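Local coordinates for protein pyruvate kinase 1 (Trypanosoma brucei brucei, PDB 4KCT) that catalyses the transfer of phosphate from phosphoenolpyruvate to ADP, the last step of glycolysis, and also has an intrinsic decarboxylase activity, at residues Lys39-Ser47 with Tyr339-Met347; Ser437-Ala445 with Lys456-Phe464. One frame throughout, in Å; residues are numbered along the deposited sequence.

Contact 1: Lys39-Ser47 with Tyr339-Met347; sequences KNLMKSGMS and YPNEVVQYM
Val344 lays its CG1 methyl against the C-terminal end of helix 39-44, 3.3 Å from Ser44 O, while its CG2 meets Leu41 CD2 at 3.7 Å. The contact joins the first and last helices of the (β/α)8 barrel, neighbours on its outer wall because strand 327-330 closes against strand 23-27; Cys26 of that first strand lies beneath both Leu41 and Val344. The two helix segments run nearly parallel, 15° apart, with their axes 8.8 Å from each other. Val344 reaches both partners because CG1 stands anti to the backbone N (chi1 169°) and points to Ser44, leaving CG2 for the leucine. Gly45 ends the first helix in a Schellman motif, its positive phi turning the chain toward the second barrel strand. Toward the outside the packing becomes polar. The amide planes of Asn40 and Asn341 stand almost perpendicular, Asn341 OD1 lying 3.4 Å from Asn40 CB, and one water accepts from the ND2 of each. Ser44 OG is gripped twice: it donates to Asn40 O, on the opposite face of that carbonyl from Ser44 N, and accepts from Gln345 NE2 at 3.1 Å with an N-H...O angle of 154°.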
ATOM      1  N   LYS A  39     -44.645 -17.246   7.969  1.00 24.02           N
ATOM      2  CA  LYS A  39     -44.426 -16.265   9.032  1.00 24.72           C
ATOM      3  C   LYS A  39     -43.207 -16.627   9.864  1.00 24.10           C
ATOM      4  O   LYS A  39     -42.359 -15.773  10.139  1.00 23.73           O
ATOM      5  CB  LYS A  39     -45.664 -16.129   9.932  1.00 25.03           C
ATOM      6  CG  LYS A  39     -46.760 -15.271   9.306  1.00 28.61           C
ATOM      7  CD  LYS A  39     -47.787 -14.813  10.349  1.00 35.49           C
ATOM      8  CE  LYS A  39     -48.356 -15.982  11.094  1.00 36.54           C
ATOM      9  NZ  LYS A  39     -49.366 -15.535  12.117  1.00 43.59           N
ATOM     10  N   ASN A  40     -43.097 -17.900  10.238  1.00 22.63           N
ATOM     11  CA  ASN A  40     -41.931 -18.350  10.958  1.00 22.48           C
ATOM     12  C   ASN A  40     -40.635 -18.182  10.163  1.00 21.35           C
ATOM     13  O   ASN A  40     -39.584 -17.869  10.732  1.00 22.00           O
ATOM     14  CB  ASN A  40     -42.103 -19.792  11.409  1.00 23.61           C
ATOM     15  CG  ASN A  40     -43.094 -19.924  12.553  1.00 28.01           C
ATOM     16  OD1 ASN A  40     -43.297 -18.991  13.303  1.00 32.14           O
ATOM     17  ND2 ASN A  40     -43.721 -21.078  12.665  1.00 27.27           N
ATOM     18  N   LEU A  41     -40.679 -18.495   8.874  1.00 19.95           N
ATOM     19  CA  LEU A  41     -39.518 -18.281   8.015  1.00 20.47           C
ATOM     20  C   LEU A  41     -39.101 -16.810   8.026  1.00 19.96           C
ATOM     21  O   LEU A  41     -37.914 -16.495   8.049  1.00 20.93           O
ATOM     22  CB  LEU A  41     -39.819 -18.708   6.587  1.00 22.93           C
ATOM     23  CG  LEU A  41     -39.415 -20.090   6.075  1.00 30.36           C
ATOM     24  CD1 LEU A  41     -39.259 -20.080   4.548  1.00 23.88           C
ATOM     25  CD2 LEU A  41     -38.151 -20.630   6.739  1.00 26.59           C
ATOM     26  N   MET A  42     -40.077 -15.917   7.902  1.00 18.71           N
ATOM     27  CA  MET A  42     -39.804 -14.482   7.911  1.00 19.89           C
ATOM     28  C   MET A  42     -39.209 -14.050   9.256  1.00 21.66           C
ATOM     29  O   MET A  42     -38.195 -13.349   9.302  1.00 20.70           O
ATOM     30  CB  MET A  42     -41.087 -13.708   7.630  1.00 21.56           C
ATOM     31  CG  MET A  42     -41.520 -13.826   6.180  1.00 24.16           C
ATOM     32  SD  MET A  42     -43.212 -13.266   5.921  1.00 22.70           S
ATOM     33  CE  MET A  42     -43.448 -13.831   4.224  1.00 22.59           C
ATOM     34  N   LYS A  43     -39.799 -14.514  10.349  1.00 21.17           N
ATOM     35  CA  LYS A  43     -39.243 -14.197  11.667  1.00 22.19           C
ATOM     36  C   LYS A  43     -37.851 -14.748  11.804  1.00 21.50           C
ATOM     37  O   LYS A  43     -37.018 -14.163  12.457  1.00 23.53           O
ATOM     38  CB  LYS A  43     -40.126 -14.752  12.780  1.00 22.80           C
ATOM     39  CG  LYS A  43     -41.427 -13.994  12.935  1.00 26.30           C
ATOM     40  CD  LYS A  43     -42.398 -14.819  13.771  1.00 30.47           C
ATOM     41  CE  LYS A  43     -43.537 -13.978  14.281  1.00 41.13           C
ATOM     42  NZ  LYS A  43     -44.333 -14.785  15.251  1.00 53.57           N
ATOM     43  N   SER A  44     -37.589 -15.873  11.160  1.00 21.09           N
ATOM     44  CA  SER A  44     -36.270 -16.501  11.262  1.00 21.25           C
ATOM     45  C   SER A  44     -35.199 -15.767  10.444  1.00 21.75           C
ATOM     46  O   SER A  44     -33.987 -15.925  10.708  1.00 21.88           O
ATOM     47  CB  SER A  44     -36.337 -17.971  10.836  1.00 22.09           C
ATOM     48  OG  SER A  44     -37.164 -18.721  11.715  1.00 21.97           O
ATOM     49  N   GLY A  45     -35.631 -15.029   9.420  1.00 19.86           N
ATOM     50  CA  GLY A  45     -34.707 -14.205   8.624  1.00 19.79           C
ATOM     51  C   GLY A  45     -34.810 -14.291   7.107  1.00 18.70           C
ATOM     52  O   GLY A  45     -33.981 -13.710   6.383  1.00 19.63           O
ATOM     53  N   MET A  46     -35.881 -14.883   6.591  1.00 19.14           N
ATOM     54  CA  MET A  46     -36.071 -14.888   5.137  1.00 17.89           C
ATOM     55  C   MET A  46     -36.366 -13.464   4.660  1.00 17.88           C
ATOM     56  O   MET A  46     -37.251 -12.817   5.206  1.00 19.04           O
ATOM     57  CB  MET A  46     -37.247 -15.766   4.741  1.00 18.70           C
ATOM     58  CG  MET A  46     -37.546 -15.657   3.250  1.00 22.57           C
ATOM     59  SD  MET A  46     -38.925 -16.700   2.644  1.00 23.64           S
ATOM     60  CE  MET A  46     -40.336 -15.945   3.453  1.00 19.61           C
ATOM     61  N   SER A  47     -35.634 -12.990   3.650  1.00 16.81           N
ATOM     62  CA  SER A  47     -35.945 -11.705   2.988  1.00 16.92           C
ATOM     63  C   SER A  47     -36.620 -11.872   1.633  1.00 16.14           C
ATOM     64  O   SER A  47     -37.275 -10.947   1.155  1.00 18.58           O
ATOM     65  CB  SER A  47     -34.672 -10.864   2.805  1.00 18.18           C
ATOM     66  OG  SER A  47     -34.234 -10.380   4.067  1.00 22.09           O
ATOM     67  N   TYR A 339     -36.148 -29.073   9.071  1.00 19.51           N
ATOM     68  CA  TYR A 339     -35.818 -28.024  10.020  1.00 21.76           C
ATOM     69  C   TYR A 339     -35.720 -26.646   9.341  1.00 20.75           C
ATOM     70  O   TYR A 339     -34.701 -25.963   9.485  1.00 19.67           O
ATOM     71  CB  TYR A 339     -34.482 -28.332  10.741  1.00 21.09           C
ATOM     72  CG  TYR A 339     -34.463 -29.658  11.472  1.00 25.82           C
ATOM     73  CD1 TYR A 339     -35.056 -29.787  12.728  1.00 26.05           C
ATOM     74  CD2 TYR A 339     -33.831 -30.771  10.920  1.00 24.26           C
ATOM     75  CE1 TYR A 339     -35.052 -31.006  13.401  1.00 29.67           C
ATOM     76  CE2 TYR A 339     -33.806 -31.982  11.591  1.00 25.98           C
ATOM     77  CZ  TYR A 339     -34.431 -32.091  12.825  1.00 28.27           C
ATOM     78  OH  TYR A 339     -34.408 -33.284  13.493  1.00 29.52           O
ATOM     79  N   PRO A 340     -36.803 -26.212   8.665  1.00 20.23           N
ATOM     80  CA  PRO A 340     -36.722 -24.999   7.839  1.00 20.75           C
ATOM     81  C   PRO A 340     -36.455 -23.727   8.659  1.00 21.43           C
ATOM     82  O   PRO A 340     -35.627 -22.916   8.260  1.00 19.44           O
ATOM     83  CB  PRO A 340     -38.107 -24.929   7.152  1.00 20.47           C
ATOM     84  CG  PRO A 340     -38.984 -25.856   7.943  1.00 20.41           C
ATOM     85  CD  PRO A 340     -38.060 -26.944   8.444  1.00 18.84           C
ATOM     86  N   ASN A 341     -37.047 -23.605   9.847  1.00 20.34           N
ATOM     87  CA  ASN A 341     -36.764 -22.424  10.697  1.00 20.67           C
ATOM     88  C   ASN A 341     -35.347 -22.447  11.267  1.00 22.22           C
ATOM     89  O   ASN A 341     -34.663 -21.432  11.266  1.00 21.97           O
ATOM     90  CB  ASN A 341     -37.782 -22.286  11.828  1.00 22.13           C
ATOM     91  CG  ASN A 341     -39.190 -22.109  11.310  1.00 27.44           C
ATOM     92  OD1 ASN A 341     -39.397 -21.453  10.298  1.00 26.92           O
ATOM     93  ND2 ASN A 341     -40.149 -22.834  11.909  1.00 27.74           N
ATOM     94  N   GLU A 342     -34.897 -23.613  11.722  1.00 19.69           N
ATOM     95  CA  GLU A 342     -33.587 -23.710  12.369  1.00 21.32           C
ATOM     96  C   GLU A 342     -32.468 -23.444  11.328  1.00 18.58           C
ATOM     97  O   GLU A 342     -31.423 -22.915  11.678  1.00 16.79           O
ATOM     98  CB  GLU A 342     -33.371 -25.094  12.998  1.00 24.74           C
ATOM     99  CG  GLU A 342     -34.235 -25.360  14.237  1.00 28.61           C
ATOM    100  CD  GLU A 342     -35.643 -25.837  13.886  1.00 32.46           C
ATOM    101  OE1 GLU A 342     -35.968 -25.993  12.696  1.00 29.45           O
ATOM    102  OE2 GLU A 342     -36.467 -25.977  14.811  1.00 42.81           O
ATOM    103  N   VAL A 343     -32.649 -23.936  10.103  1.00 16.34           N
ATOM    104  CA  VAL A 343     -31.630 -23.726   9.066  1.00 16.84           C
ATOM    105  C   VAL A 343     -31.487 -22.231   8.724  1.00 16.82           C
ATOM    106  O   VAL A 343     -30.369 -21.706   8.677  1.00 14.80           O
ATOM    107  CB  VAL A 343     -31.828 -24.621   7.800  1.00 17.81           C
ATOM    108  CG1 VAL A 343     -33.064 -24.230   7.027  1.00 19.91           C
ATOM    109  CG2 VAL A 343     -30.610 -24.523   6.880  1.00 19.25           C
ATOM    110  N   VAL A 344     -32.613 -21.524   8.653  1.00 15.98           N
ATOM    111  CA  VAL A 344     -32.569 -20.080   8.398  1.00 16.57           C
ATOM    112  C   VAL A 344     -31.936 -19.335   9.576  1.00 17.55           C
ATOM    113  O   VAL A 344     -31.119 -18.440   9.386  1.00 16.33           O
ATOM    114  CB  VAL A 344     -33.954 -19.512   8.078  1.00 17.19           C
ATOM    115  CG1 VAL A 344     -33.917 -17.977   8.088  1.00 15.95           C
ATOM    116  CG2 VAL A 344     -34.449 -20.062   6.718  1.00 16.44           C
ATOM    117  N   GLN A 345     -32.283 -19.743  10.791  1.00 16.40           N
ATOM    118  CA  GLN A 345     -31.680 -19.149  11.980  1.00 18.89           C
ATOM    119  C   GLN A 345     -30.162 -19.363  12.052  1.00 17.60           C
ATOM    120  O   GLN A 345     -29.427 -18.433  12.366  1.00 17.94           O
ATOM    121  CB  GLN A 345     -32.374 -19.668  13.260  1.00 19.74           C
ATOM    122  CG  GLN A 345     -33.809 -19.136  13.418  1.00 22.38           C
ATOM    123  CD  GLN A 345     -34.636 -19.976  14.394  1.00 28.78           C
ATOM    124  OE1 GLN A 345     -34.086 -20.733  15.172  1.00 29.21           O
ATOM    125  NE2 GLN A 345     -35.960 -19.905  14.279  1.00 25.27           N
ATOM    126  N   TYR A 346     -29.688 -20.579  11.735  1.00 16.97           N
ATOM    127  CA  TYR A 346     -28.229 -20.820  11.649  1.00 16.93           C
ATOM    128  C   TYR A 346     -27.614 -19.936  10.589  1.00 15.09           C
ATOM    129  O   TYR A 346     -26.544 -19.360  10.800  1.00 14.01           O
ATOM    130  CB  TYR A 346     -27.907 -22.280  11.320  1.00 20.02           C
ATOM    131  CG  TYR A 346     -27.545 -23.113  12.505  1.00 26.70           C
ATOM    132  CD1 TYR A 346     -26.322 -22.958  13.136  1.00 29.66           C
ATOM    133  CD2 TYR A 346     -28.450 -24.041  13.030  1.00 31.20           C
ATOM    134  CE1 TYR A 346     -25.996 -23.715  14.247  1.00 33.96           C
ATOM    135  CE2 TYR A 346     -28.140 -24.781  14.150  1.00 34.15           C
ATOM    136  CZ  TYR A 346     -26.894 -24.651  14.724  1.00 33.69           C
ATOM    137  OH  TYR A 346     -26.588 -25.381  15.841  1.00 41.13           O
ATOM    138  N   MET A 347     -28.242 -19.902   9.411  1.00 14.80           N
ATOM    139  CA  MET A 347     -27.693 -19.127   8.295  1.00 15.82           C
ATOM    140  C   MET A 347     -27.533 -17.651   8.685  1.00 15.03           C
ATOM    141  O   MET A 347     -26.481 -17.055   8.470  1.00 16.34           O
ATOM    142  CB  MET A 347     -28.595 -19.218   7.060  1.00 16.25           C
ATOM    143  CG  MET A 347     -27.919 -18.585   5.841  1.00 18.85           C
ATOM    144  SD  MET A 347     -28.719 -19.088   4.282  1.00 21.64           S
ATOM    145  CE  MET A 347     -27.464 -20.198   3.602  1.00 18.25           C
TER
HETATM  146  O   HOH W   1     -43.219 -23.155  10.875  1.00 38.54           O

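Contact 2: Ser437-Ala445 with Lys456-Phe464; sequences SVVSVFYDA and KRVKLGLDF. With FDP (2,6-di-O-phosphono-beta-D-fructofuranose), chain F.
Arg457 crosses Tyr443 at about a right angle with the first part of its chain, over one face of the ring, and then leaves it for the bound sugar bisphosphate. From CB, the chain carries Arg457 CG over that face in a CH-pi contact 3.7 Å from the centroid, displaced toward Tyr443 CG; Arg457 CD follows at 3.8 Å from Tyr443 CD2. The bend at chi3 (-64°) then turns the guanidinium out toward the ligand. NE is held by a salt bridge to Asp451, NH1 donates to FDP O2P at 2.8 Å, and NH2 donates to O1P at 3.0 Å. The phosphate sits at the edge of the guanidinium, near its plane, so two N-H groups clasp two oxygens of the same phosphate, and Asp451 probably helps to fix the group's rotation. Lys456 CD passes 3.3 Å from Tyr443 OH, which is hydrogen-bonded to Gly449 O. Farther along the helix, Leu460 CD2 sits at the edge of the tyrosine ring. Val441 CG2 stands over the centre of the Phe464 ring, 3.3 Å from the centroid, while Val439 CG1 meets that ring at its edge. Helix 455-467 thus packs on edge strand 438-442 of the C-terminal alpha/beta domain, and Arg457 forms part of the effector site occupied by this fructose bisphosphate.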
ATOM      1  N   SER A 437     -27.344  -4.786   3.540  1.00 14.85           N
ATOM      2  CA  SER A 437     -27.457  -3.654   4.535  1.00 15.61           C
ATOM      3  C   SER A 437     -28.760  -2.860   4.512  1.00 15.30           C
ATOM      4  O   SER A 437     -29.031  -2.114   5.440  1.00 15.79           O
ATOM      5  CB  SER A 437     -26.296  -2.659   4.395  1.00 16.34           C
ATOM      6  OG  SER A 437     -25.070  -3.340   4.383  1.00 19.24           O
ATOM      7  N   VAL A 438     -29.498  -2.922   3.409  1.00 14.18           N
ATOM      8  CA  VAL A 438     -30.618  -2.002   3.192  1.00 14.83           C
ATOM      9  C   VAL A 438     -31.837  -2.476   3.948  1.00 16.06           C
ATOM     10  O   VAL A 438     -32.093  -3.692   4.023  1.00 16.21           O
ATOM     11  CB  VAL A 438     -30.967  -1.847   1.686  1.00 14.57           C
ATOM     12  CG1 VAL A 438     -32.208  -0.985   1.517  1.00 14.61           C
ATOM     13  CG2 VAL A 438     -29.796  -1.197   0.961  1.00 15.24           C
ATOM     14  N   VAL A 439     -32.473  -1.539   4.654  1.00 14.98           N
ATOM     15  CA  VAL A 439     -33.749  -1.788   5.313  1.00 18.14           C
ATOM     16  C   VAL A 439     -34.716  -0.704   4.821  1.00 20.04           C
ATOM     17  O   VAL A 439     -34.397   0.480   4.892  1.00 19.37           O
ATOM     18  CB  VAL A 439     -33.600  -1.686   6.851  1.00 21.80           C
ATOM     19  CG1 VAL A 439     -34.948  -1.900   7.534  1.00 24.01           C
ATOM     20  CG2 VAL A 439     -32.596  -2.726   7.353  1.00 20.49           C
ATOM     21  N   SER A 440     -35.856  -1.116   4.263  1.00 19.44           N
ATOM     22  CA  SER A 440     -36.743  -0.183   3.552  1.00 23.20           C
ATOM     23  C   SER A 440     -37.942   0.259   4.364  1.00 26.42           C
ATOM     24  O   SER A 440     -38.472  -0.508   5.188  1.00 23.00           O
ATOM     25  CB  SER A 440     -37.212  -0.805   2.248  1.00 26.13           C
ATOM     26  OG  SER A 440     -36.117  -0.921   1.356  1.00 29.83           O
ATOM     27  N   VAL A 441     -38.336   1.519   4.173  1.00 22.26           N
ATOM     28  CA  VAL A 441     -39.555   2.051   4.760  1.00 24.46           C
ATOM     29  C   VAL A 441     -40.346   2.709   3.654  1.00 25.34           C
ATOM     30  O   VAL A 441     -39.794   3.478   2.867  1.00 22.72           O
ATOM     31  CB  VAL A 441     -39.261   3.141   5.823  1.00 28.70           C
ATOM     32  CG1 VAL A 441     -40.520   3.432   6.626  1.00 31.03           C
ATOM     33  CG2 VAL A 441     -38.159   2.690   6.740  1.00 32.49           C
ATOM     34  N   PHE A 442     -41.642   2.437   3.607  1.00 23.05           N
ATOM     35  CA  PHE A 442     -42.473   2.963   2.544  1.00 23.62           C
ATOM     36  C   PHE A 442     -43.049   4.335   2.913  1.00 23.96           C
ATOM     37  O   PHE A 442     -43.662   4.497   3.973  1.00 23.41           O
ATOM     38  CB  PHE A 442     -43.600   1.982   2.254  1.00 25.15           C
ATOM     39  CG  PHE A 442     -44.577   2.464   1.219  1.00 24.44           C
ATOM     40  CD1 PHE A 442     -44.151   2.769  -0.066  1.00 24.19           C
ATOM     41  CD2 PHE A 442     -45.933   2.583   1.528  1.00 24.94           C
ATOM     42  CE1 PHE A 442     -45.072   3.153  -1.045  1.00 27.14           C
ATOM     43  CE2 PHE A 442     -46.851   2.957   0.567  1.00 27.18           C
ATOM     44  CZ  PHE A 442     -46.420   3.264  -0.718  1.00 25.87           C
ATOM     45  N   TYR A 443     -42.869   5.309   2.029  1.00 23.31           N
ATOM     46  CA  TYR A 443     -43.543   6.610   2.143  1.00 24.00           C
ATOM     47  C   TYR A 443     -44.683   6.671   1.149  1.00 25.65           C
ATOM     48  O   TYR A 443     -44.461   6.611  -0.062  1.00 25.87           O
ATOM     49  CB  TYR A 443     -42.569   7.769   1.858  1.00 23.41           C
ATOM     50  CG  TYR A 443     -43.248   9.166   1.875  1.00 24.15           C
ATOM     51  CD1 TYR A 443     -43.565   9.796   3.088  1.00 26.51           C
ATOM     52  CD2 TYR A 443     -43.552   9.835   0.693  1.00 23.35           C
ATOM     53  CE1 TYR A 443     -44.219  11.031   3.121  1.00 24.19           C
ATOM     54  CE2 TYR A 443     -44.203  11.086   0.715  1.00 25.47           C
ATOM     55  CZ  TYR A 443     -44.496  11.685   1.946  1.00 25.44           C
ATOM     56  OH  TYR A 443     -45.105  12.918   2.005  1.00 27.71           O
ATOM     57  N   ASP A 444     -45.903   6.806   1.663  1.00 27.14           N
ATOM     58  CA  ASP A 444     -47.091   6.839   0.817  1.00 32.43           C
ATOM     59  C   ASP A 444     -47.420   8.259   0.336  1.00 32.41           C
ATOM     60  O   ASP A 444     -48.100   9.012   1.028  1.00 33.28           O
ATOM     61  CB  ASP A 444     -48.276   6.262   1.580  1.00 35.68           C
ATOM     62  CG  ASP A 444     -49.467   5.974   0.676  1.00 40.47           C
ATOM     63  OD1 ASP A 444     -49.589   6.620  -0.386  1.00 38.94           O
ATOM     64  OD2 ASP A 444     -50.249   5.071   1.015  1.00 42.89           O
ATOM     65  N   ALA A 445     -46.951   8.612  -0.856  1.00 32.07           N
ATOM     66  CA  ALA A 445     -47.016  10.003  -1.311  1.00 36.54           C
ATOM     67  C   ALA A 445     -48.448  10.396  -1.686  1.00 44.69           C
ATOM     68  O   ALA A 445     -48.854  11.542  -1.485  1.00 48.11           O
ATOM     69  CB  ALA A 445     -46.075  10.234  -2.481  1.00 35.70           C
ATOM     70  N   LYS A 456     -40.572  15.305   4.970  1.00 22.99           N
ATOM     71  CA  LYS A 456     -41.453  14.254   5.483  1.00 22.60           C
ATOM     72  C   LYS A 456     -40.766  12.896   5.386  1.00 23.03           C
ATOM     73  O   LYS A 456     -40.843  12.076   6.302  1.00 22.00           O
ATOM     74  CB  LYS A 456     -42.784  14.225   4.716  1.00 22.93           C
ATOM     75  CG  LYS A 456     -43.685  15.417   5.026  1.00 30.21           C
ATOM     76  CD  LYS A 456     -44.830  15.518   4.030  1.00 30.88           C
ATOM     77  CE  LYS A 456     -45.757  16.663   4.382  1.00 38.17           C
ATOM     78  NZ  LYS A 456     -47.007  16.536   3.591  1.00 50.78           N
ATOM     79  N   ARG A 457     -40.129  12.641   4.254  1.00 20.94           N
ATOM     80  CA  ARG A 457     -39.435  11.390   4.094  1.00 20.43           C
ATOM     81  C   ARG A 457     -38.260  11.243   5.031  1.00 19.54           C
ATOM     82  O   ARG A 457     -38.022  10.162   5.567  1.00 22.07           O
ATOM     83  CB  ARG A 457     -39.034  11.163   2.634  1.00 17.81           C
ATOM     84  CG  ARG A 457     -40.212  10.699   1.796  1.00 20.46           C
ATOM     85  CD  ARG A 457     -39.868  10.691   0.324  1.00 19.57           C
ATOM     86  NE  ARG A 457     -39.570  12.025  -0.181  1.00 18.96           N
ATOM     87  CZ  ARG A 457     -38.962  12.243  -1.341  1.00 19.16           C
ATOM     88  NH1 ARG A 457     -38.486  11.205  -2.042  1.00 17.91           N
ATOM     89  NH2 ARG A 457     -38.803  13.489  -1.799  1.00 19.74           N
ATOM     90  N   VAL A 458     -37.513  12.326   5.243  1.00 20.54           N
ATOM     91  CA  VAL A 458     -36.384  12.252   6.160  1.00 19.56           C
ATOM     92  C   VAL A 458     -36.855  11.992   7.570  1.00 21.13           C
ATOM     93  O   VAL A 458     -36.273  11.180   8.280  1.00 21.12           O
ATOM     94  CB  VAL A 458     -35.491  13.509   6.098  1.00 21.16           C
ATOM     95  CG1 VAL A 458     -34.511  13.533   7.271  1.00 19.92           C
ATOM     96  CG2 VAL A 458     -34.733  13.551   4.766  1.00 19.40           C
ATOM     97  N   LYS A 459     -37.900  12.700   7.984  1.00 22.76           N
ATOM     98  CA  LYS A 459     -38.515  12.440   9.282  1.00 24.59           C
ATOM     99  C   LYS A 459     -38.954  10.978   9.445  1.00 21.52           C
ATOM    100  O   LYS A 459     -38.686  10.364  10.470  1.00 23.36           O
ATOM    101  CB  LYS A 459     -39.690  13.397   9.538  1.00 24.26           C
ATOM    102  CG  LYS A 459     -40.400  13.190  10.879  1.00 30.73           C
ATOM    103  CD  LYS A 459     -41.314  14.375  11.197  1.00 38.93           C
ATOM    104  CE  LYS A 459     -42.379  14.015  12.229  1.00 46.18           C
ATOM    105  NZ  LYS A 459     -41.864  13.093  13.287  1.00 47.02           N
ATOM    106  N   LEU A 460     -39.611  10.420   8.429  1.00 23.82           N
ATOM    107  CA  LEU A 460     -40.058   9.030   8.491  1.00 21.75           C
ATOM    108  C   LEU A 460     -38.861   8.110   8.712  1.00 23.89           C
ATOM    109  O   LEU A 460     -38.879   7.217   9.592  1.00 22.50           O
ATOM    110  CB  LEU A 460     -40.781   8.652   7.187  1.00 24.43           C
ATOM    111  CG  LEU A 460     -41.461   7.281   7.078  1.00 26.86           C
ATOM    112  CD1 LEU A 460     -42.620   7.166   8.073  1.00 27.86           C
ATOM    113  CD2 LEU A 460     -41.968   7.082   5.644  1.00 24.26           C
ATOM    114  N   GLY A 461     -37.796   8.354   7.940  1.00 20.85           N
ATOM    115  CA  GLY A 461     -36.575   7.561   8.034  1.00 21.00           C
ATOM    116  C   GLY A 461     -35.893   7.654   9.384  1.00 22.37           C
ATOM    117  O   GLY A 461     -35.439   6.641   9.931  1.00 21.00           O
ATOM    118  N   LEU A 462     -35.796   8.863   9.920  1.00 20.75           N
ATOM    119  CA  LEU A 462     -35.158   9.060  11.235  1.00 22.83           C
ATOM    120  C   LEU A 462     -36.011   8.490  12.384  1.00 24.73           C
ATOM    121  O   LEU A 462     -35.482   7.927  13.352  1.00 22.71           O
ATOM    122  CB  LEU A 462     -34.868  10.548  11.468  1.00 21.71           C
ATOM    123  CG  LEU A 462     -33.787  11.159  10.548  1.00 24.82           C
ATOM    124  CD1 LEU A 462     -33.583  12.654  10.813  1.00 25.51           C
ATOM    125  CD2 LEU A 462     -32.466  10.403  10.631  1.00 27.52           C
ATOM    126  N   ASP A 463     -37.326   8.593  12.256  1.00 24.01           N
ATOM    127  CA  ASP A 463     -38.240   7.973  13.234  1.00 28.16           C
ATOM    128  C   ASP A 463     -38.120   6.467  13.184  1.00 28.66           C
ATOM    129  O   ASP A 463     -38.104   5.793  14.223  1.00 28.25           O
ATOM    130  CB  ASP A 463     -39.685   8.369  12.953  1.00 28.82           C
ATOM    131  CG  ASP A 463     -40.008   9.786  13.418  1.00 36.27           C
ATOM    132  OD1 ASP A 463     -39.178  10.402  14.133  1.00 37.54           O
ATOM    133  OD2 ASP A 463     -41.023  10.332  12.955  1.00 37.99           O
ATOM    134  N   PHE A 464     -38.001   5.936  11.973  1.00 27.37           N
ATOM    135  CA  PHE A 464     -37.811   4.509  11.797  1.00 26.16           C
ATOM    136  C   PHE A 464     -36.504   4.034  12.424  1.00 24.76           C
ATOM    137  O   PHE A 464     -36.486   3.032  13.133  1.00 27.41           O
ATOM    138  CB  PHE A 464     -37.900   4.133  10.319  1.00 26.88           C
ATOM    139  CG  PHE A 464     -37.734   2.672  10.049  1.00 29.05           C
ATOM    140  CD1 PHE A 464     -38.842   1.813  10.068  1.00 30.16           C
ATOM    141  CD2 PHE A 464     -36.510   2.173   9.615  1.00 29.55           C
ATOM    142  CE1 PHE A 464     -38.715   0.472   9.701  1.00 26.53           C
ATOM    143  CE2 PHE A 464     -36.372   0.834   9.268  1.00 33.61           C
ATOM    144  CZ  PHE A 464     -37.476  -0.023   9.322  1.00 29.58           C
TER
HETATM  145  P1  FDP F1004     -37.004  12.900  -5.074  1.00 22.06           P
HETATM  146  O1P FDP F1004     -36.642  13.683  -3.829  1.00 20.29           O
HETATM  147  O2P FDP F1004     -38.002  11.808  -4.784  1.00 22.12           O
HETATM  148  O3P FDP F1004     -37.306  13.746  -6.301  1.00 22.37           O
HETATM  149  O1  FDP F1004     -35.104  13.661  -7.804  1.00 22.00           O
HETATM  150  C1  FDP F1004     -34.382  13.835  -6.581  1.00 19.84           C
HETATM  151  C2  FDP F1004     -34.345  12.502  -5.844  1.00 20.55           C
HETATM  152  O2  FDP F1004     -35.672  12.038  -5.468  1.00 19.92           O
HETATM  153  C3  FDP F1004     -33.439  12.528  -4.617  1.00 17.47           C
HETATM  154  O3  FDP F1004     -34.041  13.216  -3.523  1.00 18.76           O
HETATM  155  C4  FDP F1004     -33.313  11.041  -4.334  1.00 18.40           C
HETATM  156  O4  FDP F1004     -32.230  10.723  -3.444  1.00 18.18           O
HETATM  157  C5  FDP F1004     -33.088  10.500  -5.738  1.00 17.59           C
HETATM  158  O5  FDP F1004     -33.724  11.474  -6.645  1.00 18.25           O
HETATM  159  C6  FDP F1004     -33.709   9.119  -5.896  1.00 18.19           C
HETATM  160  O6  FDP F1004     -33.202   8.545  -7.103  1.00 20.97           O
HETATM  161  P2  FDP F1004     -33.410   6.961  -7.369  1.00 22.48           P
HETATM  162  O4P FDP F1004     -32.564   6.268  -6.287  1.00 17.32           O
HETATM  163  O5P FDP F1004     -34.886   6.768  -7.212  1.00 19.16           O
HETATM  164  O6P FDP F1004     -32.876   6.743  -8.763  1.00 20.09           O

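In the fold
Contact 1 comes first along the chain and belongs to the barrel domain; contact 2 follows in the C-terminal alpha/beta domain. Their centres are about 25 Å apart, and their nearest atoms approach to about 7 Å without touching. They share no helix or strand. Contact 1 pairs outer helices where the eight-stranded barrel closes, whereas contact 2 packs a helix on the outermost strand of a five-stranded mixed sheet. The domains nevertheless meet nearby: Ser47 touches Asn433, and Ser437 is hydrogen-bonded to Ala21, just before the first barrel strand. The effector-binding domain thus abuts the barrel that carries the pyruvate and magnesium site.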